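Local coordinates for leucine--tRNA ligase (PDB 5AH5), which probably joins leucine to tRNA(Leu) at the expense of ATP, like other class-one aminoacyl-tRNA synthetases, at residues R219-R231 with L402-N414. Numbering follows the deposited sequence.
Sequences RNWIGRTEGAEVR and LEGQKSTQYRLQN. With nucleotides of chain D.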
loop_
_atom_site.group_PDB
_atom_site.type_symbol
_atom_site.label_atom_id
_atom_site.label_comp_id
_atom_site.label_asym_id
_atom_site.label_seq_id
_atom_site.Cartn_x
_atom_site.Cartn_y
_atom_site.Cartn_z
ATOM N N ARG B 219 -7.060 -11.442 -4.383
ATOM C CA ARG B 219 -7.513 -12.786 -4.786
ATOM C C ARG B 219 -8.812 -12.700 -5.599
ATOM O O ARG B 219 -8.950 -13.330 -6.641
ATOM C CB ARG B 219 -7.694 -13.643 -3.501
ATOM C CG ARG B 219 -8.182 -15.075 -3.649
ATOM C CD ARG B 219 -7.884 -15.943 -2.398
ATOM N NE ARG B 219 -6.443 -16.292 -2.249
ATOM C CZ ARG B 219 -5.575 -15.809 -1.333
ATOM N NH1 ARG B 219 -5.941 -14.930 -0.377
ATOM N NH2 ARG B 219 -4.301 -16.226 -1.352
ATOM N N ASN B 220 -9.743 -11.887 -5.125
ATOM C CA ASN B 220 -11.009 -11.676 -5.795
ATOM C C ASN B 220 -10.871 -10.844 -7.071
ATOM O O ASN B 220 -11.684 -11.002 -7.970
ATOM C CB ASN B 220 -11.971 -10.896 -4.904
ATOM C CG ASN B 220 -12.430 -11.672 -3.662
ATOM O OD1 ASN B 220 -12.300 -12.890 -3.567
ATOM N ND2 ASN B 220 -12.968 -10.938 -2.705
ATOM N N TRP B 221 -9.919 -9.905 -7.117
ATOM C CA TRP B 221 -9.682 -9.128 -8.348
ATOM C C TRP B 221 -9.154 -10.010 -9.477
ATOM O O TRP B 221 -9.644 -9.951 -10.606
ATOM C CB TRP B 221 -8.740 -7.969 -8.106
ATOM C CG TRP B 221 -8.678 -7.069 -9.258
ATOM C CD1 TRP B 221 -7.707 -7.032 -10.224
ATOM C CD2 TRP B 221 -9.643 -6.075 -9.608
ATOM N NE1 TRP B 221 -8.016 -6.057 -11.152
ATOM C CE2 TRP B 221 -9.190 -5.452 -10.787
ATOM C CE3 TRP B 221 -10.837 -5.624 -9.018
ATOM C CZ2 TRP B 221 -9.912 -4.434 -11.405
ATOM C CZ3 TRP B 221 -11.545 -4.624 -9.619
ATOM C CH2 TRP B 221 -11.090 -4.022 -10.807
ATOM N N ILE B 222 -8.163 -10.834 -9.164
ATOM C CA ILE B 222 -7.570 -11.712 -10.169
ATOM C C ILE B 222 -8.597 -12.748 -10.635
ATOM O O ILE B 222 -8.801 -12.929 -11.842
ATOM C CB ILE B 222 -6.308 -12.374 -9.640
ATOM C CG1 ILE B 222 -5.228 -11.299 -9.370
ATOM C CG2 ILE B 222 -5.837 -13.475 -10.582
ATOM C CD1 ILE B 222 -4.151 -11.775 -8.415
ATOM N N GLY B 223 -9.219 -13.401 -9.646
ATOM C CA GLY B 223 -10.444 -14.170 -9.806
ATOM C C GLY B 223 -10.255 -15.358 -10.705
ATOM O O GLY B 223 -10.895 -15.454 -11.756
ATOM N N ARG B 224 -9.339 -16.228 -10.337
ATOM C CA ARG B 224 -9.163 -17.513 -11.046
ATOM C C ARG B 224 -10.345 -18.519 -10.809
ATOM O O ARG B 224 -10.760 -18.775 -9.661
ATOM C CB ARG B 224 -7.835 -18.157 -10.663
ATOM C CG ARG B 224 -7.529 -19.425 -11.434
ATOM C CD ARG B 224 -6.113 -19.906 -11.208
ATOM N NE ARG B 224 -5.925 -20.376 -9.842
ATOM C CZ ARG B 224 -4.756 -20.465 -9.201
ATOM N NH1 ARG B 224 -3.593 -20.107 -9.762
ATOM N NH2 ARG B 224 -4.751 -20.912 -7.950
ATOM N N THR B 225 -10.868 -19.065 -11.909
ATOM C CA THR B 225 -12.069 -19.935 -11.942
ATOM C C THR B 225 -11.699 -21.249 -12.623
ATOM O O THR B 225 -10.876 -21.282 -13.548
ATOM C CB THR B 225 -13.219 -19.248 -12.729
ATOM O OG1 THR B 225 -13.684 -18.114 -11.996
ATOM C CG2 THR B 225 -14.412 -20.172 -12.959
ATOM N N GLU B 226 -12.302 -22.333 -12.167
ATOM C CA GLU B 226 -12.073 -23.656 -12.758
ATOM C C GLU B 226 -13.376 -24.155 -13.422
ATOM O O GLU B 226 -14.463 -23.941 -12.892
ATOM C CB GLU B 226 -11.562 -24.612 -11.675
ATOM C CG GLU B 226 -10.268 -25.337 -12.059
ATOM C CD GLU B 226 -9.051 -24.418 -12.124
ATOM O OE1 GLU B 226 -8.911 -23.558 -11.228
ATOM O OE2 GLU B 226 -8.235 -24.552 -13.073
ATOM N N GLY B 227 -13.271 -24.773 -14.599
ATOM C CA GLY B 227 -14.455 -25.271 -15.324
ATOM C C GLY B 227 -14.123 -26.127 -16.538
ATOM O O GLY B 227 -13.048 -26.737 -16.615
ATOM N N ALA B 228 -15.041 -26.169 -17.500
ATOM C CA ALA B 228 -14.801 -26.923 -18.740
ATOM C C ALA B 228 -15.237 -26.177 -20.005
ATOM O O ALA B 228 -16.297 -25.518 -20.030
ATOM C CB ALA B 228 -15.484 -28.277 -18.662
ATOM N N GLU B 229 -14.399 -26.297 -21.042
ATOM C CA GLU B 229 -14.690 -25.772 -22.380
ATOM C C GLU B 229 -15.199 -26.918 -23.257
ATOM O O GLU B 229 -14.510 -27.935 -23.410
ATOM C CB GLU B 229 -13.451 -25.107 -23.019
ATOM C CG GLU B 229 -13.213 -23.663 -22.579
ATOM C CD GLU B 229 -11.984 -23.029 -23.221
ATOM O OE1 GLU B 229 -12.033 -22.749 -24.435
ATOM O OE2 GLU B 229 -10.979 -22.778 -22.517
ATOM N N VAL B 230 -16.408 -26.755 -23.804
ATOM C CA VAL B 230 -17.032 -27.725 -24.716
ATOM C C VAL B 230 -17.121 -27.080 -26.100
ATOM O O VAL B 230 -17.740 -26.021 -26.247
ATOM C CB VAL B 230 -18.452 -28.120 -24.248
ATOM C CG1 VAL B 230 -19.008 -29.248 -25.108
ATOM C CG2 VAL B 230 -18.451 -28.522 -22.779
ATOM N N ARG B 231 -16.502 -27.711 -27.102
ATOM C CA ARG B 231 -16.471 -27.171 -28.472
ATOM C C ARG B 231 -17.765 -27.521 -29.222
ATOM O O ARG B 231 -18.217 -28.658 -29.163
ATOM C CB ARG B 231 -15.230 -27.672 -29.227
ATOM C CG ARG B 231 -13.913 -27.241 -28.584
ATOM C CD ARG B 231 -12.702 -27.495 -29.477
ATOM N NE ARG B 231 -12.686 -26.633 -30.669
ATOM C CZ ARG B 231 -11.650 -26.471 -31.502
ATOM N NH1 ARG B 231 -10.488 -27.098 -31.307
ATOM N NH2 ARG B 231 -11.771 -25.656 -32.550
ATOM N N LEU B 402 -9.991 -34.714 -28.891
ATOM C CA LEU B 402 -9.871 -33.287 -29.274
ATOM C C LEU B 402 -11.199 -32.525 -29.539
ATOM O O LEU B 402 -11.363 -31.870 -30.565
ATOM C CB LEU B 402 -8.874 -33.155 -30.458
ATOM C CG LEU B 402 -7.375 -33.362 -30.136
ATOM C CD1 LEU B 402 -6.606 -33.971 -31.308
ATOM C CD2 LEU B 402 -6.710 -32.063 -29.665
ATOM N N GLU B 403 -12.132 -32.603 -28.592
ATOM C CA GLU B 403 -13.461 -31.966 -28.716
ATOM C C GLU B 403 -13.912 -31.302 -27.393
ATOM O O GLU B 403 -15.101 -31.312 -27.051
ATOM C CB GLU B 403 -14.492 -33.000 -29.227
ATOM C CG GLU B 403 -14.677 -34.228 -28.331
ATOM C CD GLU B 403 -15.364 -35.414 -29.010
ATOM O OE1 GLU B 403 -16.454 -35.235 -29.597
ATOM O OE2 GLU B 403 -14.815 -36.539 -28.939
ATOM N N GLY B 404 -12.953 -30.697 -26.681
ATOM C CA GLY B 404 -13.160 -30.139 -25.331
ATOM C C GLY B 404 -11.928 -30.285 -24.437
ATOM O O GLY B 404 -10.963 -30.968 -24.823
ATOM N N GLN B 405 -11.954 -29.637 -23.259
ATOM C CA GLN B 405 -10.854 -29.725 -22.255
ATOM C C GLN B 405 -11.136 -29.020 -20.905
ATOM O O GLN B 405 -12.136 -28.313 -20.744
ATOM C CB GLN B 405 -9.531 -29.186 -22.833
ATOM C CG GLN B 405 -9.638 -27.800 -23.446
ATOM C CD GLN B 405 -8.281 -27.203 -23.748
ATOM O OE1 GLN B 405 -7.335 -27.908 -24.106
ATOM N NE2 GLN B 405 -8.179 -25.895 -23.603
ATOM N N LYS B 406 -10.235 -29.248 -19.944
ATOM C CA LYS B 406 -10.220 -28.534 -18.654
ATOM C C LYS B 406 -9.848 -27.074 -18.872
ATOM O O LYS B 406 -8.880 -26.775 -19.556
ATOM C CB LYS B 406 -9.222 -29.172 -17.677
ATOM C CG LYS B 406 -9.724 -30.474 -17.072
ATOM C CD LYS B 406 -8.645 -31.192 -16.279
ATOM C CE LYS B 406 -9.169 -32.516 -15.744
ATOM N NZ LYS B 406 -8.083 -33.350 -15.159
ATOM N N SER B 407 -10.624 -26.175 -18.283
ATOM C CA SER B 407 -10.501 -24.747 -18.558
ATOM C C SER B 407 -10.192 -23.957 -17.280
ATOM O O SER B 407 -10.903 -24.093 -16.280
ATOM C CB SER B 407 -11.808 -24.268 -19.172
ATOM O OG SER B 407 -11.726 -22.924 -19.597
ATOM N N THR B 408 -9.123 -23.157 -17.318
ATOM C CA THR B 408 -8.816 -22.182 -16.245
ATOM C C THR B 408 -9.082 -20.754 -16.757
ATOM O O THR B 408 -8.394 -20.292 -17.678
ATOM C CB THR B 408 -7.348 -22.293 -15.756
ATOM O OG1 THR B 408 -7.036 -23.641 -15.385
ATOM C CG2 THR B 408 -7.119 -21.408 -14.541
ATOM N N GLN B 409 -10.063 -20.064 -16.158
ATOM C CA GLN B 409 -10.409 -18.670 -16.526
ATOM C C GLN B 409 -10.082 -17.631 -15.441
ATOM O O GLN B 409 -10.139 -17.931 -14.244
ATOM C CB GLN B 409 -11.891 -18.564 -16.886
ATOM C CG GLN B 409 -12.363 -19.529 -17.997
ATOM C CD GLN B 409 -11.642 -19.402 -19.353
ATOM O OE1 GLN B 409 -10.943 -18.429 -19.650
ATOM N NE2 GLN B 409 -11.815 -20.410 -20.179
ATOM N N TYR B 410 -9.775 -16.403 -15.863
ATOM C CA TYR B 410 -9.396 -15.329 -14.944
ATOM C C TYR B 410 -10.266 -14.120 -15.168
ATOM O O TYR B 410 -10.480 -13.730 -16.302
ATOM C CB TYR B 410 -7.932 -14.950 -15.151
ATOM C CG TYR B 410 -6.958 -16.092 -14.969
ATOM C CD1 TYR B 410 -6.706 -16.997 -16.008
ATOM C CD2 TYR B 410 -6.300 -16.282 -13.764
ATOM C CE1 TYR B 410 -5.849 -18.057 -15.833
ATOM C CE2 TYR B 410 -5.411 -17.317 -13.593
ATOM C CZ TYR B 410 -5.200 -18.206 -14.617
ATOM O OH TYR B 410 -4.336 -19.229 -14.425
ATOM N N ARG B 411 -10.746 -13.499 -14.101
ATOM C CA ARG B 411 -11.461 -12.211 -14.195
ATOM C C ARG B 411 -10.558 -11.029 -14.650
ATOM O O ARG B 411 -11.032 -10.084 -15.271
ATOM C CB ARG B 411 -12.034 -11.907 -12.834
ATOM C CG ARG B 411 -12.801 -10.626 -12.676
ATOM C CD ARG B 411 -13.017 -10.282 -11.210
ATOM N NE ARG B 411 -13.530 -8.920 -11.122
ATOM C CZ ARG B 411 -12.831 -7.802 -11.359
ATOM N NH1 ARG B 411 -11.524 -7.833 -11.632
ATOM N NH2 ARG B 411 -13.451 -6.633 -11.290
ATOM N N LEU B 412 -9.305 -11.064 -14.210
ATOM C CA LEU B 412 -8.263 -10.090 -14.526
ATOM C C LEU B 412 -8.214 -9.788 -16.040
ATOM O O LEU B 412 -8.076 -10.697 -16.882
ATOM C CB LEU B 412 -6.920 -10.691 -14.088
ATOM C CG LEU B 412 -5.673 -9.848 -14.207
ATOM C CD1 LEU B 412 -5.796 -8.642 -13.319
ATOM C CD2 LEU B 412 -4.420 -10.629 -13.882
ATOM N N GLN B 413 -8.324 -8.521 -16.388
ATOM C CA GLN B 413 -8.150 -8.120 -17.805
ATOM C C GLN B 413 -6.709 -7.620 -18.040
ATOM O O GLN B 413 -6.062 -7.039 -17.142
ATOM C CB GLN B 413 -9.112 -7.023 -18.126
ATOM C CG GLN B 413 -10.544 -7.420 -17.854
ATOM C CD GLN B 413 -11.493 -6.305 -18.174
ATOM O OE1 GLN B 413 -11.163 -5.420 -18.965
ATOM N NE2 GLN B 413 -12.670 -6.312 -17.548
ATOM N N ASN B 414 -6.195 -7.812 -19.238
ATOM C CA ASN B 414 -4.923 -7.189 -19.560
ATOM C C ASN B 414 -5.015 -5.680 -19.413
ATOM O O ASN B 414 -6.086 -5.079 -19.540
ATOM C CB ASN B 414 -4.345 -7.678 -20.869
ATOM C CG ASN B 414 -3.566 -8.986 -20.702
ATOM O OD1 ASN B 414 -3.237 -9.411 -19.596
ATOM N ND2 ASN B 414 -3.213 -9.594 -21.802
ATOM P P C D 80 -14.648 -4.881 -5.940
ATOM O OP1 C D 80 -13.728 -4.260 -6.952
ATOM O OP2 C D 80 -15.908 -4.225 -5.571
ATOM O "O5'" C D 80 -15.063 -6.297 -6.510
ATOM C "C5'" C D 80 -14.170 -7.080 -7.265
ATOM C "C4'" C D 80 -14.808 -8.411 -7.552
ATOM O "O4'" C D 80 -15.141 -9.099 -6.315
ATOM C "C3'" C D 80 -16.132 -8.380 -8.298
ATOM O "O3'" C D 80 -15.907 -8.117 -9.680
ATOM C "C2'" C D 80 -16.633 -9.785 -8.014
ATOM O "O2'" C D 80 -15.909 -10.757 -8.726
ATOM C "C1'" C D 80 -16.307 -9.904 -6.521
ATOM N N1 C D 80 -17.417 -9.414 -5.659
ATOM C C2 C D 80 -18.559 -10.208 -5.530
ATOM O O2 C D 80 -18.589 -11.310 -6.097
ATOM N N3 C D 80 -19.594 -9.761 -4.779
ATOM C C4 C D 80 -19.548 -8.541 -4.241
ATOM N N4 C D 80 -20.594 -8.134 -3.521
ATOM C C5 C D 80 -18.424 -7.681 -4.417
ATOM C C6 C D 80 -17.384 -8.161 -5.107
ATOM P P A D 81 -16.929 -7.210 -10.538
ATOM O OP1 A D 81 -16.329 -7.108 -11.885
ATOM O OP2 A D 81 -17.266 -5.986 -9.803
ATOM O "O5'" A D 81 -18.226 -8.129 -10.640
ATOM C "C5'" A D 81 -18.062 -9.419 -11.254
ATOM C "C4'" A D 81 -19.297 -10.272 -11.125
ATOM O "O4'" A D 81 -19.452 -10.747 -9.765
ATOM C "C3'" A D 81 -20.650 -9.631 -11.442
ATOM O "O3'" A D 81 -20.757 -9.471 -12.856
ATOM C "C2'" A D 81 -21.581 -10.653 -10.807
ATOM O "O2'" A D 81 -21.758 -11.806 -11.612
ATOM C "C1'" A D 81 -20.829 -10.950 -9.503
ATOM N N9 A D 81 -21.236 -10.012 -8.471
ATOM C C8 A D 81 -20.703 -8.789 -8.146
ATOM N N7 A D 81 -21.364 -8.154 -7.210
ATOM C C5 A D 81 -22.412 -9.012 -6.905
ATOM C C6 A D 81 -23.469 -8.925 -5.982
ATOM N N6 A D 81 -23.652 -7.887 -5.163
ATOM N N1 A D 81 -24.349 -9.948 -5.937
ATOM C C2 A D 81 -24.162 -10.994 -6.755
ATOM N N3 A D 81 -23.206 -11.194 -7.660
ATOM C C4 A D 81 -22.354 -10.154 -7.685
ATOM P P G D 79 -15.809 -2.031 -1.170
ATOM O OP1 G D 79 -15.102 -0.995 -1.972
ATOM O OP2 G D 79 -17.294 -2.077 -1.151
ATOM O "O5'" G D 79 -15.356 -3.467 -1.661
ATOM C "C5'" G D 79 -13.965 -3.631 -1.910
ATOM C "C4'" G D 79 -13.687 -5.062 -2.181
ATOM O "O4'" G D 79 -14.182 -5.883 -1.073
ATOM C "C3'" G D 79 -14.407 -5.639 -3.389
ATOM O "O3'" G D 79 -13.786 -5.243 -4.610
ATOM C "C2'" G D 79 -14.247 -7.113 -3.100
ATOM O "O2'" G D 79 -12.941 -7.575 -3.293
ATOM C "C1'" G D 79 -14.543 -7.150 -1.591
ATOM N N9 G D 79 -15.952 -7.389 -1.301
ATOM C C8 G D 79 -16.881 -6.529 -0.762
ATOM N N7 G D 79 -18.058 -7.073 -0.617
ATOM C C5 G D 79 -17.898 -8.367 -1.102
ATOM C C6 G D 79 -18.820 -9.443 -1.175
ATOM O O6 G D 79 -20.006 -9.471 -0.815
ATOM N N1 G D 79 -18.236 -10.581 -1.724
ATOM C C2 G D 79 -16.929 -10.673 -2.145
ATOM N N2 G D 79 -16.546 -11.858 -2.655
ATOM N N3 G D 79 -16.054 -9.688 -2.051
ATOM C C4 G D 79 -16.605 -8.572 -1.532
#
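With chi1 at 179°, Arg411 stretches away from its backbone N and stays extended to NE, which carries its guanidinium over one face of the Trp221 indole. Trp221 chi1 of -170° swings the indole to where Arg411 NH1 sits over its centre. The guanidinium is tilted about 48° to the ring. The result is a cation-pi contact, with Arg411 CZ 3.9 Å from the centroid of the six-membered ring of Trp221. Arg411 NH1 also donates to a lone pair of Trp221 O at 3.0 Å. The guanidinium then reaches the tRNA: Arg411 NE donates a hydrogen bond to C80 O3' of chain D at 2.9 Å, and Arg411 NH2 donates one to A81 OP1 of chain D at 3.0 Å. Glu167 holds the indole NH of Trp221. Beyond Gly223, strands 224-230 and 404-410 pair antiparallel, consistent with the two-stranded linker joining editing domain and synthetase core in leucyl-tRNA synthetases. On one face, Arg224 CD packs on Tyr410 CE2 at 3.6 Å. Asp198 salt-bridges Arg224, as does Asp202, and hydrogen-bonds the Tyr410 hydroxyl. Next to them Thr408 OG1 donates to Glu226 OE2 at 2.8 Å. On the other face, Ser407 OG donates to Glu229 OE2. The ring face and carbonyl of Trp221 fix the Arg411 cation, which probably helps offset the charge of the tRNA backbone.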